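Local coordinates for phosphoribosylaminoimidazole-succinocarboxamide synthase (PDB 3KRE), which catalyses the ATP-dependent joining of L-aspartate to the carboxylate of 5-amino-1-(5-phosphoribosyl)imidazole-4-carboxylate, a step of de novo purine synthesis, at residues 50-55 with 61-66; 232-237 with 251-256; 173-178 with 199-204; 139-144 with 167-172. All coordinates share one frame; numbering follows the deposited sequence.

Contact 1: residues 50-55 with 61-66; sequences KDEITA and AAIIHE. With EDO (1,2-ethanediol), chain K.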
loop_
_atom_site.group_PDB
_atom_site.type_symbol
_atom_site.label_atom_id
_atom_site.label_comp_id
_atom_site.label_asym_id
_atom_site.label_seq_id
_atom_site.Cartn_x
_atom_site.Cartn_y
_atom_site.Cartn_z
ATOM N N LYS A 50 0.013 -13.571 -3.478
ATOM C CA LYS A 50 -0.962 -14.414 -4.133
ATOM C C LYS A 50 -1.647 -13.734 -5.319
ATOM O O LYS A 50 -1.501 -12.533 -5.567
ATOM C CB LYS A 50 -2.044 -14.854 -3.141
ATOM C CG LYS A 50 -1.521 -15.602 -1.940
ATOM C CD LYS A 50 -2.664 -16.096 -1.060
ATOM C CE LYS A 50 -3.279 -15.019 -0.207
ATOM N NZ LYS A 50 -4.567 -15.504 0.441
ATOM N N ASP A 51 -2.441 -14.507 -6.068
ATOM C CA ASP A 51 -3.182 -13.925 -7.199
ATOM C C ASP A 51 -4.637 -13.638 -6.834
ATOM O O ASP A 51 -5.424 -13.226 -7.678
ATOM C CB ASP A 51 -3.121 -14.818 -8.428
ATOM C CG ASP A 51 -1.748 -14.841 -9.100
ATOM O OD1 ASP A 51 -0.873 -13.976 -8.846
ATOM O OD2 ASP A 51 -1.519 -15.760 -9.917
ATOM N N GLU A 52 -4.965 -13.826 -5.569
ATOM C CA GLU A 52 -6.266 -13.523 -5.040
ATOM C C GLU A 52 -6.471 -12.006 -5.032
ATOM O O GLU A 52 -5.532 -11.239 -4.753
ATOM C CB GLU A 52 -6.397 -14.138 -3.620
ATOM C CG GLU A 52 -6.292 -15.669 -3.615
ATOM C CD GLU A 52 -6.273 -16.298 -2.207
ATOM O OE1 GLU A 52 -6.629 -15.608 -1.243
ATOM O OE2 GLU A 52 -5.928 -17.490 -2.072
ATOM N N ILE A 53 -7.680 -11.585 -5.360
ATOM C CA ILE A 53 -8.123 -10.189 -5.188
ATOM C C ILE A 53 -9.483 -10.256 -4.505
ATOM O O ILE A 53 -10.264 -11.165 -4.750
ATOM C CB ILE A 53 -8.189 -9.460 -6.576
ATOM C CG1 ILE A 53 -8.233 -7.921 -6.454
ATOM C CG2 ILE A 53 -9.403 -9.966 -7.429
ATOM C CD1 ILE A 53 -7.876 -7.212 -7.827
ATOM N N THR A 54 -9.762 -9.314 -3.615
ATOM C CA THR A 54 -11.067 -9.233 -2.977
ATOM C C THR A 54 -11.510 -7.767 -2.922
ATOM O O THR A 54 -10.672 -6.864 -2.893
ATOM C CB THR A 54 -10.992 -9.802 -1.565
ATOM O OG1 THR A 54 -10.144 -8.977 -0.773
ATOM C CG2 THR A 54 -10.363 -11.235 -1.586
ATOM N N ALA A 55 -12.810 -7.540 -2.886
ATOM C CA ALA A 55 -13.348 -6.192 -2.713
ATOM C C ALA A 55 -14.615 -6.195 -1.840
ATOM O O ALA A 55 -15.250 -7.244 -1.641
ATOM C CB ALA A 55 -13.648 -5.585 -4.090
ATOM N N ALA A 61 -14.687 -11.862 -4.624
ATOM C CA ALA A 61 -13.314 -12.377 -4.673
ATOM C C ALA A 61 -13.082 -13.073 -6.011
ATOM O O ALA A 61 -14.016 -13.562 -6.614
ATOM C CB ALA A 61 -13.010 -13.352 -3.456
ATOM N N ALA A 62 -11.833 -13.055 -6.476
ATOM C CA ALA A 62 -11.455 -13.667 -7.755
ATOM C C ALA A 62 -9.979 -13.984 -7.751
ATOM O O ALA A 62 -9.203 -13.425 -6.964
ATOM C CB ALA A 62 -11.757 -12.727 -8.959
ATOM N N ILE A 63 -9.596 -14.856 -8.676
ATOM C CA ILE A 63 -8.197 -15.143 -8.950
ATOM C C ILE A 63 -7.848 -14.391 -10.227
ATOM O O ILE A 63 -8.489 -14.601 -11.257
ATOM C CB ILE A 63 -7.973 -16.623 -9.191
ATOM C CG1 ILE A 63 -8.348 -17.427 -7.938
ATOM C CG2 ILE A 63 -6.500 -16.867 -9.651
ATOM C CD1 ILE A 63 -7.551 -17.034 -6.711
ATOM N N ILE A 64 -6.851 -13.524 -10.150
ATOM C CA ILE A 64 -6.322 -12.780 -11.304
ATOM C C ILE A 64 -4.903 -13.299 -11.550
ATOM O O ILE A 64 -3.927 -12.852 -10.916
ATOM C CB ILE A 64 -6.260 -11.253 -11.053
ATOM C CG1 ILE A 64 -7.582 -10.697 -10.518
ATOM C CG2 ILE A 64 -5.801 -10.445 -12.323
ATOM C CD1 ILE A 64 -8.718 -10.883 -11.398
ATOM N N HIS A 65 -4.762 -14.219 -12.496
ATOM C CA HIS A 65 -3.482 -14.843 -12.722
ATOM C C HIS A 65 -2.421 -13.776 -12.985
ATOM O O HIS A 65 -2.646 -12.833 -13.758
ATOM C CB HIS A 65 -3.506 -15.830 -13.877
ATOM C CG HIS A 65 -2.164 -16.384 -14.191
ATOM N ND1 HIS A 65 -1.451 -17.121 -13.276
ATOM C CD2 HIS A 65 -1.358 -16.217 -15.260
ATOM C CE1 HIS A 65 -0.281 -17.446 -13.797
ATOM N NE2 HIS A 65 -0.205 -16.927 -15.008
ATOM N N GLU A 66 -1.290 -13.945 -12.302
ATOM C CA GLU A 66 -0.112 -13.058 -12.390
ATOM C C GLU A 66 -0.161 -11.762 -11.570
ATOM O O GLU A 66 0.871 -11.065 -11.480
ATOM C CB GLU A 66 0.192 -12.728 -13.853
ATOM C CG GLU A 66 1.585 -12.366 -14.117
ATOM C CD GLU A 66 1.869 -12.013 -15.572
ATOM O OE1 GLU A 66 0.966 -12.125 -16.440
ATOM O OE2 GLU A 66 3.029 -11.616 -15.825
HETATM C C1 EDO K . -0.015 -17.990 -5.779
HETATM O O1 EDO K . 0.199 -18.005 -4.366
HETATM C C2 EDO K . -1.476 -18.303 -6.146
HETATM O O2 EDO K . -2.451 -17.277 -5.795
HETATM O O HOH W 1 -2.698 -18.174 -10.874
#
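The imidazole of H65 and the carboxylate of D51 are joined through a water that sits at the ring edge, in its plane, 2.9 Å from H65 ND1 and donating to D51 OD2; E66 CB lies over one ring face, near the rim. D51 CG stands beside its backbone N (chi1 -72°), which brings the carboxylate to E66: D51 OD2 takes the backbone N-H of E66 (N to OD2 3.0 Å) from above the carboxylate plane, 65° out of it. OD1 turns to R98 in a salt bridge and to the backbone N of G68, so both oxygens are held, beside the N-terminal end of helix 67-84, where E66 is the N-cap residue. I64 N to D51 O is 2.9 Å and nearly straight (171°), and I53 and A62 exchange a reciprocal backbone pair. I53 and A62 share one face, near Y239. Just past the strand, I64 CG1 reaches I53 CG2 at 3.7 Å. On the other face E52 and I63 lie side by side, I63 CD1 3.6 Å from E52 CG, while E52 OE1 receives K50 NZ. Strands 52-55 and 61-63 form a two-stranded antiparallel beta hairpin at the surface, their axes 4.7 Å apart at the closest.

Contact 2: residues 232-237 with 251-256; sequences KRLDKD and REVAHK. With EDO (1,2-ethanediol), chain H; EDO (1,2-ethanediol), chain D.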
loop_
_atom_site.group_PDB
_atom_site.type_symbol
_atom_site.label_atom_id
_atom_site.label_comp_id
_atom_site.label_asym_id
_atom_site.label_seq_id
_atom_site.Cartn_x
_atom_site.Cartn_y
_atom_site.Cartn_z
ATOM N N LYS A 232 -7.661 6.736 -17.600
ATOM C CA LYS A 232 -7.878 5.303 -17.408
ATOM C C LYS A 232 -7.330 4.873 -16.051
ATOM O O LYS A 232 -6.233 5.230 -15.693
ATOM C CB LYS A 232 -7.140 4.528 -18.448
ATOM C CG LYS A 232 -7.607 3.124 -18.628
ATOM C CD LYS A 232 -7.448 2.754 -20.097
ATOM C CE LYS A 232 -7.765 1.325 -20.317
ATOM N NZ LYS A 232 -7.002 0.816 -21.475
ATOM N N ARG A 233 -8.113 4.102 -15.331
ATOM C CA ARG A 233 -7.706 3.523 -14.044
ATOM C C ARG A 233 -6.850 2.317 -14.312
ATOM O O ARG A 233 -7.206 1.485 -15.157
ATOM C CB ARG A 233 -8.947 3.126 -13.255
ATOM C CG ARG A 233 -9.927 4.272 -13.053
ATOM C CD ARG A 233 -10.985 3.937 -11.998
ATOM N NE ARG A 233 -12.031 4.959 -11.910
ATOM C CZ ARG A 233 -12.487 5.552 -10.799
ATOM N NH1 ARG A 233 -12.024 5.241 -9.602
ATOM N NH2 ARG A 233 -13.445 6.470 -10.904
ATOM N N LEU A 234 -5.724 2.204 -13.607
ATOM C CA LEU A 234 -4.773 1.121 -13.827
ATOM C C LEU A 234 -4.759 0.101 -12.687
ATOM O O LEU A 234 -4.184 -0.980 -12.829
ATOM C CB LEU A 234 -3.378 1.689 -14.002
ATOM C CG LEU A 234 -3.281 2.650 -15.169
ATOM C CD1 LEU A 234 -1.899 3.254 -15.159
ATOM C CD2 LEU A 234 -3.635 1.972 -16.503
ATOM N N ASP A 235 -5.456 0.434 -11.605
ATOM C CA ASP A 235 -5.273 -0.243 -10.324
ATOM C C ASP A 235 -6.436 -1.210 -10.027
ATOM O O ASP A 235 -7.262 -1.492 -10.899
ATOM C CB ASP A 235 -5.166 0.812 -9.239
ATOM C CG ASP A 235 -6.370 1.714 -9.189
ATOM O OD1 ASP A 235 -6.369 2.755 -9.896
ATOM O OD2 ASP A 235 -7.324 1.393 -8.435
ATOM N N LYS A 236 -6.521 -1.643 -8.768
ATOM C CA LYS A 236 -7.562 -2.550 -8.265
ATOM C C LYS A 236 -9.005 -2.077 -8.547
ATOM O O LYS A 236 -9.909 -2.898 -8.613
ATOM C CB LYS A 236 -7.356 -2.731 -6.761
ATOM C CG LYS A 236 -8.359 -3.579 -6.056
ATOM C CD LYS A 236 -7.824 -3.941 -4.672
ATOM C CE LYS A 236 -8.866 -4.661 -3.891
ATOM N NZ LYS A 236 -8.374 -5.153 -2.578
ATOM N N ASP A 237 -9.209 -0.773 -8.741
ATOM C CA ASP A 237 -10.538 -0.270 -9.175
ATOM C C ASP A 237 -11.018 -0.932 -10.451
ATOM O O ASP A 237 -12.226 -1.023 -10.666
ATOM C CB ASP A 237 -10.618 1.258 -9.344
ATOM C CG ASP A 237 -10.911 1.978 -8.041
ATOM O OD1 ASP A 237 -11.346 1.324 -7.067
ATOM O OD2 ASP A 237 -10.682 3.212 -7.996
ATOM N N ARG A 251 -0.033 -4.594 -15.393
ATOM C CA ARG A 251 1.130 -4.751 -16.270
ATOM C C ARG A 251 1.575 -3.430 -16.874
ATOM O O ARG A 251 2.776 -3.163 -17.002
ATOM C CB ARG A 251 0.882 -5.756 -17.392
ATOM C CG ARG A 251 2.177 -6.334 -17.951
ATOM C CD ARG A 251 1.915 -7.316 -19.074
ATOM N NE ARG A 251 1.321 -8.554 -18.553
ATOM C CZ ARG A 251 0.108 -9.019 -18.833
ATOM N NH1 ARG A 251 -0.713 -8.377 -19.662
ATOM N NH2 ARG A 251 -0.281 -10.160 -18.290
ATOM N N GLU A 252 0.626 -2.576 -17.231
ATOM C CA GLU A 252 1.001 -1.231 -17.673
ATOM C C GLU A 252 1.808 -0.471 -16.609
ATOM O O GLU A 252 2.817 0.196 -16.926
ATOM C CB GLU A 252 -0.258 -0.451 -18.088
ATOM C CG GLU A 252 -0.040 1.007 -18.526
ATOM C CD GLU A 252 -1.244 1.651 -19.246
ATOM O OE1 GLU A 252 -2.121 0.916 -19.777
ATOM O OE2 GLU A 252 -1.281 2.900 -19.329
ATOM N N VAL A 253 1.376 -0.555 -15.349
ATOM C CA VAL A 253 2.099 0.118 -14.275
ATOM C C VAL A 253 3.523 -0.485 -14.213
ATOM O O VAL A 253 4.533 0.253 -14.171
ATOM C CB VAL A 253 1.402 -0.032 -12.911
ATOM C CG1 VAL A 253 2.289 0.559 -11.752
ATOM C CG2 VAL A 253 0.011 0.613 -12.952
ATOM N N ALA A 254 3.609 -1.811 -14.231
ATOM C CA ALA A 254 4.927 -2.455 -14.183
ATOM C C ALA A 254 5.830 -2.063 -15.345
ATOM O O ALA A 254 7.036 -1.808 -15.168
ATOM C CB ALA A 254 4.804 -3.956 -14.106
ATOM N N HIS A 255 5.261 -2.024 -16.534
ATOM C CA HIS A 255 6.039 -1.656 -17.694
ATOM C C HIS A 255 6.543 -0.253 -17.646
ATOM O O HIS A 255 7.705 -0.005 -17.947
ATOM C CB HIS A 255 5.239 -1.856 -18.964
ATOM C CG HIS A 255 5.032 -3.285 -19.316
ATOM N ND1 HIS A 255 4.107 -3.695 -20.248
ATOM C CD2 HIS A 255 5.648 -4.407 -18.870
ATOM C CE1 HIS A 255 4.151 -5.012 -20.351
ATOM N NE2 HIS A 255 5.088 -5.466 -19.535
ATOM N N LYS A 256 5.654 0.685 -17.323
ATOM C CA LYS A 256 6.025 2.110 -17.241
ATOM C C LYS A 256 7.049 2.383 -16.151
ATOM O O LYS A 256 7.927 3.233 -16.327
ATOM C CB LYS A 256 4.783 2.951 -17.010
ATOM C CG LYS A 256 3.945 3.027 -18.266
ATOM C CD LYS A 256 2.789 3.974 -18.089
ATOM C CE LYS A 256 2.532 4.722 -19.387
ATOM N NZ LYS A 256 2.172 6.080 -19.068
HETATM C C1 EDO H . -4.948 -0.381 -18.665
HETATM O O1 EDO H . -4.922 0.493 -19.805
HETATM C C2 EDO H . -5.957 -1.520 -18.777
HETATM O O2 EDO H . -5.882 -2.102 -20.091
HETATM C C1 EDO D . -6.389 0.496 -3.755
HETATM O O1 EDO D . -7.543 1.030 -3.148
HETATM C C2 EDO D . -6.278 0.962 -5.201
HETATM O O2 EDO D . -7.444 0.628 -5.920
#
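Ethanediol O1 of chain H is gripped from both segments: K232 NZ donates to it at 2.7 Å, and it donates in turn to E252 OE1 at 2.8 Å. The diol, probably from the crystallisation liquor, thus bridges two opposite charges not in direct contact. The loop that runs from strand 223-227 into helix 237-240 rests here on helix 246-257. Next to the diol, whose C1 is near L234 CD2, L234 CB packs on V253 CG2 as the apolar contact, while the CD2 methyl of L234 lies 3.7 Å from the carboxylate carbon CD of E252, the two side chains crossing at about a right angle. E252 gets there because its chain runs extended, with CG anti to the backbone N (chi1 178°). L225 and I74 pack on V253, and I192 on L234. Farther along the loop, D235 makes the capping bond before helix 237-240, OD2 accepting from D237 N, while OD1 accepts from L225 N. R233 reaches D237, which R224 and R240 also bind. The second ethanediol, chain D, donates through its O2 to D235 OD2 at 2.6 Å.

Contact 3: residues 173-178 with 199-204; sequences KILSLK and LEFGKL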
loop_
_atom_site.group_PDB
_atom_site.type_symbol
_atom_site.label_atom_id
_atom_site.label_comp_id
_atom_site.label_asym_id
_atom_site.label_seq_id
_atom_site.Cartn_x
_atom_site.Cartn_y
_atom_site.Cartn_z
ATOM N N LYS A 173 2.773 11.165 9.876
ATOM C CA LYS A 173 2.182 12.100 8.919
ATOM C C LYS A 173 3.275 12.721 8.026
ATOM O O LYS A 173 3.097 12.860 6.798
ATOM C CB LYS A 173 1.371 13.158 9.644
ATOM C CG LYS A 173 0.216 12.553 10.445
ATOM C CD LYS A 173 -0.769 13.629 10.940
ATOM C CE LYS A 173 -0.296 14.292 12.148
ATOM N NZ LYS A 173 -1.232 15.441 12.483
ATOM N N ILE A 174 4.400 13.061 8.623
ATOM C CA ILE A 174 5.520 13.653 7.856
ATOM C C ILE A 174 6.012 12.619 6.819
ATOM O O ILE A 174 6.216 12.943 5.614
ATOM C CB ILE A 174 6.671 14.065 8.774
ATOM C CG1 ILE A 174 6.280 15.301 9.609
ATOM C CG2 ILE A 174 7.962 14.301 7.959
ATOM C CD1 ILE A 174 7.244 15.538 10.804
ATOM N N LEU A 175 6.181 11.382 7.269
ATOM C CA LEU A 175 6.658 10.302 6.392
ATOM C C LEU A 175 5.656 10.036 5.280
ATOM O O LEU A 175 6.055 9.832 4.127
ATOM C CB LEU A 175 6.910 8.998 7.187
ATOM C CG LEU A 175 8.090 9.009 8.155
ATOM C CD1 LEU A 175 8.118 7.688 9.014
ATOM C CD2 LEU A 175 9.455 9.227 7.413
ATOM N N SER A 176 4.365 10.000 5.630
ATOM C CA SER A 176 3.306 9.760 4.649
ATOM C C SER A 176 3.299 10.818 3.568
ATOM O O SER A 176 3.188 10.497 2.369
ATOM C CB SER A 176 1.925 9.618 5.346
ATOM O OG SER A 176 1.910 8.449 6.140
ATOM N N LEU A 177 3.416 12.089 3.940
ATOM C CA LEU A 177 3.476 13.163 2.967
ATOM C C LEU A 177 4.768 13.120 2.119
ATOM O O LEU A 177 4.742 13.443 0.925
ATOM C CB LEU A 177 3.324 14.531 3.673
ATOM C CG LEU A 177 1.951 14.715 4.323
ATOM C CD1 LEU A 177 1.854 16.004 5.175
ATOM C CD2 LEU A 177 0.872 14.681 3.185
ATOM N N LYS A 178 5.893 12.762 2.728
ATOM C CA LYS A 178 7.153 12.649 1.988
ATOM C C LYS A 178 7.032 11.502 0.964
ATOM O O LYS A 178 7.411 11.657 -0.207
ATOM C CB LYS A 178 8.338 12.418 2.940
ATOM C CG LYS A 178 9.720 12.235 2.264
ATOM C CD LYS A 178 10.911 12.251 3.304
ATOM C CE LYS A 178 12.239 11.709 2.653
ATOM N NZ LYS A 178 13.394 11.637 3.600
ATOM N N LEU A 199 -0.912 3.138 3.272
ATOM C CA LEU A 199 0.330 2.689 3.869
ATOM C C LEU A 199 0.068 1.990 5.196
ATOM O O LEU A 199 -0.899 2.313 5.896
ATOM C CB LEU A 199 1.243 3.883 4.176
ATOM C CG LEU A 199 1.646 4.741 2.991
ATOM C CD1 LEU A 199 2.540 5.906 3.496
ATOM C CD2 LEU A 199 2.365 3.872 1.902
ATOM N N GLU A 200 0.947 1.059 5.551
ATOM C CA GLU A 200 1.001 0.478 6.878
ATOM C C GLU A 200 2.427 0.507 7.343
ATOM O O GLU A 200 3.358 0.328 6.538
ATOM C CB GLU A 200 0.530 -0.994 6.861
ATOM C CG GLU A 200 -0.939 -1.102 6.523
ATOM C CD GLU A 200 -1.406 -2.543 6.463
ATOM O OE1 GLU A 200 -0.875 -3.390 7.222
ATOM O OE2 GLU A 200 -2.340 -2.797 5.682
ATOM N N PHE A 201 2.592 0.706 8.640
ATOM C CA PHE A 201 3.912 0.773 9.231
ATOM C C PHE A 201 4.013 -0.243 10.352
ATOM O O PHE A 201 3.007 -0.625 10.954
ATOM C CB PHE A 201 4.145 2.152 9.817
ATOM C CG PHE A 201 4.293 3.270 8.770
ATOM C CD1 PHE A 201 5.544 3.714 8.360
ATOM C CD2 PHE A 201 3.164 3.881 8.233
ATOM C CE1 PHE A 201 5.643 4.750 7.401
ATOM C CE2 PHE A 201 3.294 4.903 7.268
ATOM C CZ PHE A 201 4.514 5.330 6.900
ATOM N N GLY A 202 5.247 -0.600 10.690
ATOM C CA GLY A 202 5.504 -1.462 11.832
ATOM C C GLY A 202 6.780 -1.042 12.537
ATOM O O GLY A 202 7.450 -0.100 12.121
ATOM N N LYS A 203 7.062 -1.702 13.635
ATOM C CA LYS A 203 8.222 -1.367 14.425
ATOM C C LYS A 203 9.010 -2.625 14.690
ATOM O O LYS A 203 8.427 -3.747 14.732
ATOM C CB LYS A 203 7.802 -0.705 15.732
ATOM C CG LYS A 203 7.240 0.689 15.531
ATOM C CD LYS A 203 7.337 1.533 16.774
ATOM C CE LYS A 203 6.195 1.357 17.699
ATOM N NZ LYS A 203 6.449 2.162 18.979
ATOM N N LEU A 204 10.329 -2.425 14.846
ATOM C CA LEU A 204 11.225 -3.535 15.138
ATOM C C LEU A 204 10.867 -4.159 16.449
ATOM O O LEU A 204 10.503 -3.499 17.461
ATOM C CB LEU A 204 12.709 -3.166 15.131
ATOM C CG LEU A 204 13.331 -2.461 13.917
ATOM C CD1 LEU A 204 14.724 -1.923 14.235
ATOM C CD2 LEU A 204 13.364 -3.407 12.708
#
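S176 OG meets L199 CD1 at 3.7 Å and F201 CE2 at 4.0 Å, so the serine hydroxyl is bordered by a methyl and the far end of a ring. L175 CD1 reaches the same ring from the preceding residue of the helix, 4.2 Å from F201 CE1, the two side chains crossing at a slant. No hydrogen bond spans the two segments. The buried hydroxyl is instead satisfied inside its own helix: with OG beside the backbone N (chi1 -66°), it bonds to the carbonyl O of I172, one turn earlier. Helix 166-189 here packs against strand 192-204 of the large antiparallel sheet, and the alternating residues L199 and F201 are those that turn toward it. Outside this shell, I172 and I179 of the same helix bear on F201, and I179 also on L199. The strand is set by backbone bonds of L199 to V112 and F201 to I108, and V112 and I114 of strand 110-115 and I139 also touch S176.

Contact 4: residues 139-144 with 167-172; sequences IEFYYK and QELEKI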
loop_
_atom_site.group_PDB
_atom_site.type_symbol
_atom_site.label_atom_id
_atom_site.label_comp_id
_atom_site.label_asym_id
_atom_site.label_seq_id
_atom_site.Cartn_x
_atom_site.Cartn_y
_atom_site.Cartn_z
ATOM N N ILE A 139 -4.827 13.157 4.595
ATOM C CA ILE A 139 -4.524 11.955 5.302
ATOM C C ILE A 139 -5.716 11.584 6.156
ATOM O O ILE A 139 -6.247 12.426 6.888
ATOM C CB ILE A 139 -3.326 12.116 6.201
ATOM C CG1 ILE A 139 -2.092 12.298 5.327
ATOM C CG2 ILE A 139 -3.157 10.866 7.115
ATOM C CD1 ILE A 139 -0.829 12.544 6.078
ATOM N N GLU A 140 -6.110 10.335 6.048
ATOM C CA GLU A 140 -7.103 9.732 6.937
ATOM C C GLU A 140 -6.551 8.443 7.545
ATOM O O GLU A 140 -5.825 7.688 6.873
ATOM C CB GLU A 140 -8.365 9.435 6.159
ATOM C CG GLU A 140 -9.156 10.643 5.582
ATOM C CD GLU A 140 -10.412 10.230 4.837
ATOM O OE1 GLU A 140 -10.331 9.268 4.047
ATOM O OE2 GLU A 140 -11.478 10.846 5.047
ATOM N N PHE A 141 -6.911 8.188 8.805
ATOM C CA PHE A 141 -6.461 7.003 9.529
ATOM C C PHE A 141 -7.590 6.017 9.740
ATOM O O PHE A 141 -8.708 6.428 10.045
ATOM C CB PHE A 141 -5.922 7.411 10.902
ATOM C CG PHE A 141 -4.712 8.274 10.838
ATOM C CD1 PHE A 141 -3.480 7.726 10.519
ATOM C CD2 PHE A 141 -4.788 9.649 11.098
ATOM C CE1 PHE A 141 -2.337 8.506 10.487
ATOM C CE2 PHE A 141 -3.636 10.447 11.031
ATOM C CZ PHE A 141 -2.413 9.875 10.732
ATOM N N TYR A 142 -7.288 4.715 9.601
ATOM C CA TYR A 142 -8.277 3.670 9.856
ATOM C C TYR A 142 -7.681 2.619 10.761
ATOM O O TYR A 142 -6.517 2.308 10.668
ATOM C CB TYR A 142 -8.753 3.034 8.556
ATOM C CG TYR A 142 -9.390 4.015 7.627
ATOM C CD1 TYR A 142 -10.763 4.128 7.559
ATOM C CD2 TYR A 142 -8.608 4.861 6.828
ATOM C CE1 TYR A 142 -11.357 5.029 6.732
ATOM C CE2 TYR A 142 -9.194 5.779 5.997
ATOM C CZ TYR A 142 -10.586 5.850 5.941
ATOM O OH TYR A 142 -11.192 6.771 5.114
ATOM N N TYR A 143 -8.499 2.096 11.657
ATOM C CA TYR A 143 -8.126 0.956 12.465
ATOM C C TYR A 143 -8.257 -0.323 11.604
ATOM O O TYR A 143 -9.329 -0.579 11.045
ATOM C CB TYR A 143 -9.102 0.880 13.625
ATOM C CG TYR A 143 -8.916 -0.324 14.537
ATOM C CD1 TYR A 143 -7.652 -0.697 14.962
ATOM C CD2 TYR A 143 -10.016 -1.037 15.019
ATOM C CE1 TYR A 143 -7.472 -1.780 15.816
ATOM C CE2 TYR A 143 -9.846 -2.102 15.862
ATOM C CZ TYR A 143 -8.566 -2.471 16.250
ATOM O OH TYR A 143 -8.355 -3.534 17.104
ATOM N N LYS A 144 -7.185 -1.106 11.489
ATOM C CA LYS A 144 -7.217 -2.292 10.624
ATOM C C LYS A 144 -7.893 -3.442 11.387
ATOM O O LYS A 144 -7.337 -3.989 12.344
ATOM C CB LYS A 144 -5.814 -2.681 10.112
ATOM C CG LYS A 144 -5.896 -3.552 8.817
ATOM C CD LYS A 144 -4.535 -3.884 8.186
ATOM C CE LYS A 144 -4.727 -4.572 6.815
ATOM N NZ LYS A 144 -3.448 -5.103 6.218
ATOM N N GLN A 167 4.758 11.814 19.359
ATOM C CA GLN A 167 5.909 11.993 18.441
ATOM C C GLN A 167 5.787 11.086 17.191
ATOM O O GLN A 167 6.025 11.536 16.066
ATOM C CB GLN A 167 7.262 11.738 19.146
ATOM N N GLU A 168 5.410 9.830 17.394
ATOM C CA GLU A 168 5.190 8.878 16.286
ATOM C C GLU A 168 4.077 9.303 15.347
ATOM O O GLU A 168 4.180 9.115 14.137
ATOM C CB GLU A 168 4.885 7.473 16.814
ATOM C CG GLU A 168 6.082 6.853 17.512
ATOM C CD GLU A 168 5.767 5.541 18.187
ATOM O OE1 GLU A 168 4.614 5.355 18.668
ATOM O OE2 GLU A 168 6.686 4.696 18.218
ATOM N N LEU A 169 3.010 9.889 15.896
ATOM C CA LEU A 169 1.903 10.279 15.066
ATOM C C LEU A 169 2.321 11.467 14.192
ATOM O O LEU A 169 2.010 11.524 12.990
ATOM C CB LEU A 169 0.656 10.551 15.925
ATOM C CG LEU A 169 -0.665 10.923 15.262
ATOM C CD1 LEU A 169 -0.987 9.977 14.151
ATOM C CD2 LEU A 169 -1.754 10.931 16.314
ATOM N N GLU A 170 3.044 12.427 14.765
ATOM C CA GLU A 170 3.524 13.519 13.920
ATOM C C GLU A 170 4.480 12.940 12.857
ATOM O O GLU A 170 4.442 13.344 11.694
ATOM C CB GLU A 170 4.190 14.609 14.764
ATOM C CG GLU A 170 5.042 15.658 13.979
ATOM C CD GLU A 170 4.341 16.488 12.877
ATOM O OE1 GLU A 170 3.457 15.996 12.092
ATOM O OE2 GLU A 170 4.772 17.675 12.736
ATOM N N LYS A 171 5.339 12.005 13.260
ATOM C CA LYS A 171 6.302 11.406 12.313
ATOM C C LYS A 171 5.579 10.656 11.180
ATOM O O LYS A 171 5.931 10.784 10.016
ATOM C CB LYS A 171 7.253 10.470 13.037
ATOM C CG LYS A 171 8.297 9.794 12.178
ATOM C CD LYS A 171 9.412 10.716 11.725
ATOM C CE LYS A 171 10.632 9.907 11.210
ATOM N NZ LYS A 171 11.556 9.365 12.285
ATOM N N ILE A 172 4.554 9.895 11.526
ATOM C CA ILE A 172 3.866 9.096 10.518
ATOM C C ILE A 172 3.228 9.992 9.459
ATOM O O ILE A 172 3.189 9.653 8.268
ATOM C CB ILE A 172 2.869 8.100 11.171
ATOM C CG1 ILE A 172 2.636 6.895 10.264
ATOM C CG2 ILE A 172 1.539 8.713 11.516
ATOM C CD1 ILE A 172 1.984 5.745 11.022
#
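The ring of F141 packs its far end against two helix side chains, L169 and I172, and this is the tight part of the contact. L169 CD1 comes to 3.7 Å from F141 CZ, and I172 CG2 to 4.0 Å from F141 CE1; both approach the ring obliquely. The L169 side chain leaves its helix with CG anti to the backbone N (chi1 -177°), and its end bends nearer the ring than its base. I172 instead slides past F141 in the opposite direction. From the strand itself, I139 CG2 lies 3.8 Å above one ring face, offset toward the rim. Strand 133-143 belongs to the large antiparallel sheet, and helix 155-160 adds E155 and I158 around F141. The solvent side is that of the helix residues E170, which is exposed, and E168 and K171, partly so, K171 in a salt bridge with D211. E140 is a buried carboxylate with no contact to the helix segment: its OE1 accepts from Y142 OH at 2.8 Å, and R115 and R125 bind it in salt bridges. With no hydrogen bond between the segments, the helix probably holds to the strand here by apolar burial, with K171 and E140 salt-bridged to residues outside the two segments.

Contacts 3 and 4 are neighbours, centres about 8 Å apart: both use helix 166-189 against the same large sheet. They touch through two salt bridges, E200 OE2 to K144 NZ (2.6 Å) and K203 NZ to E168 OE2 (2.7 Å), and through K173 CG, 3.8 Å from F141 CZ. Contacts 1 and 2, centres about 15 Å apart, form a second pair, linked by the salt bridge of E66 OE1 with R251 NH2 at 3.0 Å and by I53 CD1 on K236 CG. The pairs lie on opposite sides of the chain's centre; contact 1 is about 28 Å from contact 4, centre to centre. No nucleotide or substrate is among the groups bound at these contacts, and the ethanediols at contacts 1 and 2 are probably crystallisation solvent.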